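PDB 3CR8: sulfate adenylyltransferase, adenylylsulfate kinase, which catalyses the ATP-dependent 3'-phosphorylation of adenosine 5'-phosphosulfate to 3'-phosphoadenylyl sulfate, while its ATP sulfurylase-like region appears to lack sulfurylase activity. Local coordinates for residues W39-E44 and I84-R89; H197-G202 and A236-A241. All coordinates share one frame; numbering follows the deposited sequence.

Interaction 1: W39-E44 and I84-R89; sequences WQQQCE and ITLTSR
Gln-41 reaches down from the first turns of helix 39-50 and lays its amide across Thr-87 of strand 86-88, the two side chains crossing at about a right angle. At its root, CB rests against the Leu-86 methyl CD2, 3.6 Å away. CG stands anti to the carbonyl carbon (chi1 -56°) and comes 3.6 Å from Thr-87 O. The chain then bends at chi2 (-47°), so that the amide comes up against Thr-87. At the tip OE1 accepts the N-H of Thr-87, OE1 to N 3.0 Å, with 155° at the hydrogen; the donor sits well above the carbonyl plane. Thr-87 OG1 lies beside the amide but at a poor angle for bonding to either OE1 or NE2.

One turn on, Glu-44 adds an aliphatic contact: its CG passes Ile-84 CG2 at 4.2 Å and Thr-85 O at 4.0 Å, while its carboxylate OE1 is hydrogen-bonded to Tyr-53. Leu-86 pairs through its backbone with Leu-129 of strand 126-135, so the glutamine serves the opposite edge of this short strand. Here a helix side chain takes up an edge N-H of a strand, joining helix 39-50 to the mixed sheet of the PUA-like domain.

Interaction 2: H197-G202 and A236-A241; sequences HPQVGG and APPPEA
Gln-199 lies over the proline run 237-239, and just beyond it Gly-201 ties its backbone to Ala-236; these three residues, Gln-199, Ala-236 and Gly-201, supply most of the surface buried here. The Gln-199 side chain and the Pro-238 ring run alongside each other, pointing opposite ways. Its CB lies against the CG-CD side of that ring, 3.9 Å from Pro-238 CG, and the chain then bends at chi2 (135°), bringing the amide over the root of the same proline. There OE1 is 3.5 Å from Pro-238 CA, and NE2 is 4.0 Å from Pro-239 CD, where the glutamine crosses the next ring at about a right angle. All of this is van der Waals contact between a polar side chain and the carbon skeleton of the prolines. Cut back to an alanine, the residue would keep CB on the Pro-238 ring but lose the amide, which would probably open a gap over Pro-238 CA and CB and beside Pro-239 CD.

Ala-236 contributes its carbonyl while its methyl points away. Its O takes the N-H of Gly-201, N to O 2.7 Å, with an angle of 140° at the hydrogen and the donor lying above the carbonyl plane. Gly-201 meets the other loop through backbone alone.

Both loops leave the ends of neighbouring parallel strands, 193-196 and 229-231, in the five-stranded sheet of the ATP sulfurylase-like region, a member of the HUP group of nucleotide-binding folds. Arg-249 of helix 244-256 packs on both Gln-199 and Pro-239. Val-200 turns the other way, onto Tyr-210 and Val-214 of helix 210-220, and helix 39-50 covers Ala-236 and Pro-237 with Met-47, Trp-39 and Cys-43.

Helix 39-50 joins the two contacts, whose centres are 13 Å apart. It offers Gln-41 and Glu-44 to the strand of interaction 1, whereas Trp-39 and Cys-43 turn to the loops of interaction 2. The indole rests on the glycines, Trp-39 CE3 to Gly-202 CA 3.4 Å; Cys-43 reaches both loops, its SG 3.9 Å from Gly-201 CA and its CB 4.0 Å from Ala-236 CA. The helix thus seats the PUA-like part of the chain on the ATP sulfurylase-like part through plain packing. Neither contact belongs to the predicted ATP-binding P-loop, Gly-376 to Ser-383, which lies in the separate kinase region.

Interaction 1: W39-E44 and I84-R89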
ATOM      1  N   TRP A  39      28.052 -27.698 -28.325  1.00 54.04           N
ATOM      2  CA  TRP A  39      27.212 -26.517 -28.419  1.00 50.58           C
ATOM      3  C   TRP A  39      27.930 -25.233 -28.853  1.00 59.38           C
ATOM      4  O   TRP A  39      27.364 -24.441 -29.608  1.00 50.71           O
ATOM      5  CB  TRP A  39      26.385 -26.298 -27.153  1.00 49.25           C
ATOM      6  CG  TRP A  39      27.123 -25.802 -25.959  1.00 50.78           C
ATOM      7  CD1 TRP A  39      27.502 -26.528 -24.871  1.00 56.07           C
ATOM      8  CD2 TRP A  39      27.518 -24.450 -25.691  1.00 56.75           C
ATOM      9  NE1 TRP A  39      28.130 -25.717 -23.948  1.00 41.39           N
ATOM     10  CE2 TRP A  39      28.153 -24.439 -24.436  1.00 44.74           C
ATOM     11  CE3 TRP A  39      27.406 -23.248 -26.395  1.00 51.72           C
ATOM     12  CZ2 TRP A  39      28.679 -23.281 -23.885  1.00 30.78           C
ATOM     13  CZ3 TRP A  39      27.927 -22.111 -25.834  1.00 48.84           C
ATOM     14  CH2 TRP A  39      28.556 -22.138 -24.597  1.00 41.48           C
ATOM     15  N   GLN A  40      29.165 -25.027 -28.398  1.00 54.93           N
ATOM     16  CA  GLN A  40      29.915 -23.840 -28.793  1.00 43.29           C
ATOM     17  C   GLN A  40      30.385 -23.799 -30.256  1.00 57.95           C
ATOM     18  O   GLN A  40      30.438 -22.715 -30.863  1.00 56.02           O
ATOM     19  CB  GLN A  40      31.099 -23.608 -27.885  1.00 31.84           C
ATOM     20  CG  GLN A  40      31.696 -24.822 -27.366  1.00 62.70           C
ATOM     21  CD  GLN A  40      31.350 -25.003 -25.919  1.00 67.54           C
ATOM     22  OE1 GLN A  40      31.481 -24.066 -25.121  1.00 64.02           O
ATOM     23  NE2 GLN A  40      30.903 -26.207 -25.556  1.00 59.52           N
ATOM     24  N   GLN A  41      30.727 -24.953 -30.828  1.00 57.41           N
ATOM     25  CA  GLN A  41      31.074 -25.000 -32.250  1.00 51.16           C
ATOM     26  C   GLN A  41      29.857 -24.703 -33.143  1.00 53.47           C
ATOM     27  O   GLN A  41      29.984 -24.046 -34.184  1.00 36.84           O
ATOM     28  CB  GLN A  41      31.692 -26.345 -32.626  1.00 49.05           C
ATOM     29  CG  GLN A  41      32.905 -26.738 -31.817  1.00 51.47           C
ATOM     30  CD  GLN A  41      33.901 -25.617 -31.693  1.00 57.88           C
ATOM     31  OE1 GLN A  41      34.488 -25.169 -32.676  1.00 49.54           O
ATOM     32  NE2 GLN A  41      34.099 -25.151 -30.470  1.00 60.41           N
ATOM     33  N   GLN A  42      28.684 -25.202 -32.745  1.00 56.89           N
ATOM     34  CA  GLN A  42      27.455 -24.903 -33.480  1.00 52.68           C
ATOM     35  C   GLN A  42      27.223 -23.404 -33.471  1.00 45.76           C
ATOM     36  O   GLN A  42      26.548 -22.863 -34.338  1.00 48.61           O
ATOM     37  CB  GLN A  42      26.229 -25.584 -32.870  1.00 47.66           C
ATOM     38  CG  GLN A  42      26.382 -27.046 -32.555  1.00 60.53           C
ATOM     39  CD  GLN A  42      25.126 -27.593 -31.911  1.00 55.01           C
ATOM     40  OE1 GLN A  42      24.048 -27.023 -32.078  1.00 47.61           O
ATOM     41  NE2 GLN A  42      25.257 -28.687 -31.158  1.00 53.09           N
ATOM     42  N   CYS A  43      27.767 -22.734 -32.470  1.00 46.66           N
ATOM     43  CA  CYS A  43      27.573 -21.306 -32.352  1.00 49.88           C
ATOM     44  C   CYS A  43      28.461 -20.694 -33.380  1.00 43.18           C
ATOM     45  O   CYS A  43      28.025 -19.905 -34.211  1.00 48.48           O
ATOM     46  CB  CYS A  43      27.964 -20.814 -30.972  1.00 46.69           C
ATOM     47  SG  CYS A  43      26.720 -21.052 -29.743  1.00 52.73           S
ATOM     48  N   GLU A  44      29.726 -21.074 -33.322  1.00 39.53           N
ATOM     49  CA  GLU A  44      30.696 -20.643 -34.323  1.00 45.63           C
ATOM     50  C   GLU A  44      30.143 -20.920 -35.744  1.00 51.60           C
ATOM     51  O   GLU A  44      30.163 -20.048 -36.627  1.00 36.11           O
ATOM     52  CB  GLU A  44      32.021 -21.380 -34.089  1.00 36.44           C
ATOM     53  CG  GLU A  44      33.254 -20.581 -34.341  1.00 46.88           C
ATOM     54  CD  GLU A  44      33.215 -19.226 -33.644  1.00 68.10           C
ATOM     55  OE1 GLU A  44      32.443 -18.349 -34.074  1.00 65.08           O
ATOM     56  OE2 GLU A  44      33.968 -19.023 -32.671  1.00 68.91           O
ATOM     57  N   ILE A  84      38.975 -17.897 -36.915  1.00 49.74           N
ATOM     58  CA  ILE A  84      37.706 -18.636 -36.881  1.00 50.57           C
ATOM     59  C   ILE A  84      37.947 -20.079 -37.271  1.00 51.52           C
ATOM     60  O   ILE A  84      38.377 -20.366 -38.376  1.00 50.47           O
ATOM     61  CB  ILE A  84      36.636 -18.057 -37.798  1.00 46.99           C
ATOM     62  CG1 ILE A  84      36.512 -16.542 -37.611  1.00 44.40           C
ATOM     63  CG2 ILE A  84      35.316 -18.752 -37.502  1.00 51.01           C
ATOM     64  CD1 ILE A  84      36.162 -16.128 -36.188  1.00 42.68           C
ATOM     65  N   THR A  85      37.683 -20.992 -36.350  1.00 58.90           N
ATOM     66  CA  THR A  85      38.026 -22.374 -36.591  1.00 52.03           C
ATOM     67  C   THR A  85      37.038 -23.325 -35.908  1.00 67.14           C
ATOM     68  O   THR A  85      36.460 -22.987 -34.853  1.00 65.45           O
ATOM     69  CB  THR A  85      39.487 -22.649 -36.168  1.00 54.73           C
ATOM     70  OG1 THR A  85      39.930 -23.888 -36.729  1.00 75.56           O
ATOM     71  CG2 THR A  85      39.608 -22.693 -34.675  1.00 42.46           C
ATOM     72  N   LEU A  86      36.857 -24.502 -36.528  1.00 63.78           N
ATOM     73  CA  LEU A  86      35.926 -25.538 -36.074  1.00 55.13           C
ATOM     74  C   LEU A  86      36.701 -26.682 -35.401  1.00 52.11           C
ATOM     75  O   LEU A  86      37.656 -27.177 -35.964  1.00 59.66           O
ATOM     76  CB  LEU A  86      35.131 -26.026 -37.271  1.00 46.95           C
ATOM     77  CG  LEU A  86      33.819 -26.778 -37.130  1.00 56.39           C
ATOM     78  CD1 LEU A  86      34.115 -28.256 -36.938  1.00 60.87           C
ATOM     79  CD2 LEU A  86      32.957 -26.203 -36.009  1.00 42.85           C
ATOM     80  N   THR A  87      36.272 -27.076 -34.207  1.00 48.94           N
ATOM     81  CA  THR A  87      36.931 -28.148 -33.471  1.00 40.40           C
ATOM     82  C   THR A  87      35.978 -29.313 -33.222  1.00 53.50           C
ATOM     83  O   THR A  87      34.805 -29.258 -33.589  1.00 74.54           O
ATOM     84  CB  THR A  87      37.484 -27.652 -32.123  1.00 57.91           C
ATOM     85  OG1 THR A  87      36.408 -27.157 -31.314  1.00 68.24           O
ATOM     86  CG2 THR A  87      38.501 -26.542 -32.340  1.00 47.88           C
ATOM     87  N   SER A  88      36.492 -30.366 -32.594  1.00 45.26           N
ATOM     88  CA  SER A  88      35.690 -31.546 -32.294  1.00 58.13           C
ATOM     89  C   SER A  88      36.778 -32.259 -31.498  1.00 64.70           C
ATOM     90  O   SER A  88      37.957 -31.922 -31.601  1.00 61.99           O
ATOM     91  CB  SER A  88      34.897 -31.983 -33.528  1.00 67.10           C
ATOM     92  OG  SER A  88      34.112 -33.130 -33.250  1.00 65.66           O
ATOM     93  N   ARG A  89      36.373 -33.246 -30.706  0.50 66.96           N
ATOM     94  CA  ARG A  89      37.313 -34.008 -29.891  0.50 72.90           C
ATOM     95  C   ARG A  89      36.762 -35.379 -30.268  0.50 72.83           C
ATOM     96  O   ARG A  89      36.363 -36.158 -29.402  0.50 73.85           O
ATOM     97  CB  ARG A  89      37.347 -33.856 -28.368  0.50 77.30           C
ATOM     98  CG  ARG A  89      35.979 -33.906 -27.709  0.50 89.06           C
ATOM     99  CD  ARG A  89      35.077 -32.795 -28.222  0.50 92.17           C
ATOM    100  NE  ARG A  89      33.759 -32.827 -27.596  0.50102.50           N
ATOM    101  CZ  ARG A  89      33.386 -33.718 -26.685  0.50114.60           C
ATOM    102  NH1 ARG A  89      34.233 -34.658 -26.288  0.50110.83           N
ATOM    103  NH2 ARG A  89      32.165 -33.672 -26.169  0.50112.68           N
TER

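Interaction 2: H197-G202 and A236-A241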
ATOM      1  N   HIS A 197      22.085  -6.467 -26.874  1.00 41.61           N
ATOM      2  CA  HIS A 197      22.476  -7.630 -27.674  1.00 38.53           C
ATOM      3  C   HIS A 197      23.179  -8.642 -26.794  1.00 35.21           C
ATOM      4  O   HIS A 197      24.355  -8.866 -26.957  1.00 55.76           O
ATOM      5  CB  HIS A 197      23.424  -7.140 -28.780  1.00 35.73           C
ATOM      6  CG  HIS A 197      23.276  -7.848 -30.092  1.00 44.19           C
ATOM      7  ND1 HIS A 197      22.155  -8.564 -30.441  1.00 51.41           N
ATOM      8  CD2 HIS A 197      24.107  -7.905 -31.163  1.00 52.54           C
ATOM      9  CE1 HIS A 197      22.305  -9.054 -31.660  1.00 43.31           C
ATOM     10  NE2 HIS A 197      23.479  -8.667 -32.120  1.00 41.58           N
ATOM     11  N   PRO A 198      22.469  -9.255 -25.837  1.00 42.60           N
ATOM     12  CA  PRO A 198      23.127 -10.152 -24.866  1.00 47.71           C
ATOM     13  C   PRO A 198      23.665 -11.451 -25.484  1.00 49.79           C
ATOM     14  O   PRO A 198      22.930 -12.134 -26.218  1.00 38.78           O
ATOM     15  CB  PRO A 198      22.003 -10.507 -23.884  1.00 35.59           C
ATOM     16  CG  PRO A 198      20.880  -9.604 -24.190  1.00 34.89           C
ATOM     17  CD  PRO A 198      21.016  -9.199 -25.625  1.00 39.03           C
ATOM     18  N   GLN A 199      24.916 -11.803 -25.176  1.00 52.60           N
ATOM     19  CA  GLN A 199      25.462 -13.074 -25.642  1.00 51.89           C
ATOM     20  C   GLN A 199      24.675 -14.275 -25.096  1.00 46.98           C
ATOM     21  O   GLN A 199      24.416 -14.382 -23.899  1.00 44.21           O
ATOM     22  CB  GLN A 199      26.951 -13.163 -25.342  1.00 51.66           C
ATOM     23  CG  GLN A 199      27.789 -12.733 -26.514  1.00 57.50           C
ATOM     24  CD  GLN A 199      28.924 -11.811 -26.119  1.00 70.16           C
ATOM     25  OE1 GLN A 199      29.224 -11.642 -24.931  1.00 78.16           O
ATOM     26  NE2 GLN A 199      29.563 -11.202 -27.117  1.00 65.51           N
ATOM     27  N   VAL A 200      24.271 -15.175 -25.980  1.00 42.85           N
ATOM     28  CA  VAL A 200      23.286 -16.155 -25.566  1.00 45.50           C
ATOM     29  C   VAL A 200      23.604 -17.649 -25.810  1.00 54.06           C
ATOM     30  O   VAL A 200      22.773 -18.532 -25.568  1.00 67.36           O
ATOM     31  CB  VAL A 200      21.947 -15.875 -26.258  1.00 44.54           C
ATOM     32  CG1 VAL A 200      21.286 -17.161 -26.730  1.00 61.35           C
ATOM     33  CG2 VAL A 200      21.045 -15.095 -25.331  1.00 34.91           C
ATOM     34  N   GLY A 201      24.820 -17.940 -26.241  1.00 48.30           N
ATOM     35  CA  GLY A 201      25.194 -19.299 -26.576  1.00 55.04           C
ATOM     36  C   GLY A 201      25.379 -20.306 -25.463  1.00 52.39           C
ATOM     37  O   GLY A 201      26.197 -20.133 -24.574  1.00 64.85           O
ATOM     38  N   GLY A 202      24.634 -21.396 -25.531  1.00 46.56           N
ATOM     39  CA  GLY A 202      24.717 -22.442 -24.539  1.00 47.44           C
ATOM     40  C   GLY A 202      23.961 -23.637 -25.047  1.00 56.46           C
ATOM     41  O   GLY A 202      23.584 -23.624 -26.176  1.00 70.87           O
ATOM     42  N   ALA A 236      26.218 -16.946 -29.430  1.00 54.30           N
ATOM     43  CA  ALA A 236      27.658 -17.119 -29.346  1.00 50.89           C
ATOM     44  C   ALA A 236      28.009 -17.271 -27.885  1.00 58.22           C
ATOM     45  O   ALA A 236      27.212 -16.934 -27.013  1.00 59.37           O
ATOM     46  CB  ALA A 236      28.342 -15.987 -30.030  1.00 52.52           C
ATOM     47  N   PRO A 237      29.219 -17.755 -27.597  1.00 72.13           N
ATOM     48  CA  PRO A 237      29.498 -17.732 -26.158  1.00 70.90           C
ATOM     49  C   PRO A 237      30.119 -16.346 -26.017  1.00 75.09           C
ATOM     50  O   PRO A 237      30.631 -15.824 -27.018  1.00 80.12           O
ATOM     51  CB  PRO A 237      30.574 -18.812 -25.950  1.00 66.16           C
ATOM     52  CG  PRO A 237      30.838 -19.432 -27.371  1.00 76.67           C
ATOM     53  CD  PRO A 237      30.183 -18.523 -28.368  1.00 72.85           C
ATOM     54  N   PRO A 238      30.052 -15.738 -24.820  1.00 74.27           N
ATOM     55  CA  PRO A 238      30.962 -14.613 -24.576  1.00 73.84           C
ATOM     56  C   PRO A 238      32.418 -15.061 -24.812  1.00 82.18           C
ATOM     57  O   PRO A 238      32.781 -16.201 -24.493  1.00 79.72           O
ATOM     58  CB  PRO A 238      30.736 -14.292 -23.095  1.00 65.95           C
ATOM     59  CG  PRO A 238      29.357 -14.780 -22.803  1.00 70.87           C
ATOM     60  CD  PRO A 238      29.101 -15.953 -23.714  1.00 67.35           C
ATOM     61  N   PRO A 239      33.248 -14.188 -25.396  1.00 70.72           N
ATOM     62  CA  PRO A 239      34.624 -14.597 -25.677  1.00 79.90           C
ATOM     63  C   PRO A 239      35.432 -14.398 -24.413  1.00 97.41           C
ATOM     64  O   PRO A 239      34.853 -13.969 -23.407  1.00 93.14           O
ATOM     65  CB  PRO A 239      35.090 -13.575 -26.727  1.00 71.76           C
ATOM     66  CG  PRO A 239      33.939 -12.613 -26.938  1.00 68.46           C
ATOM     67  CD  PRO A 239      33.012 -12.791 -25.775  1.00 71.16           C
ATOM     68  N   GLU A 240      36.730 -14.689 -24.431  1.00 90.55           N
ATOM     69  CA  GLU A 240      37.544 -14.246 -23.299  1.00 96.17           C
ATOM     70  C   GLU A 240      38.364 -12.968 -23.602  1.00 82.54           C
ATOM     71  O   GLU A 240      39.006 -12.849 -24.653  1.00 77.01           O
ATOM     72  CB  GLU A 240      38.281 -15.389 -22.567  1.00 84.67           C
ATOM     73  CG  GLU A 240      37.547 -15.839 -21.245  1.00100.97           C
ATOM     74  CD  GLU A 240      36.992 -14.673 -20.364  1.00115.37           C
ATOM     75  OE1 GLU A 240      35.856 -14.203 -20.608  1.00119.01           O
ATOM     76  OE2 GLU A 240      37.663 -14.248 -19.395  1.00 77.77           O
ATOM     77  N   ALA A 241      38.199 -11.974 -22.685  1.00 84.96           N
ATOM     78  CA  ALA A 241      38.589 -10.555 -22.888  1.00 84.88           C
ATOM     79  C   ALA A 241      40.001 -10.381 -23.435  1.00 71.79           C
ATOM     80  O   ALA A 241      40.981 -10.822 -22.844  1.00 69.16           O
ATOM     81  CB  ALA A 241      38.374  -9.670 -21.592  1.00 73.29           C
TER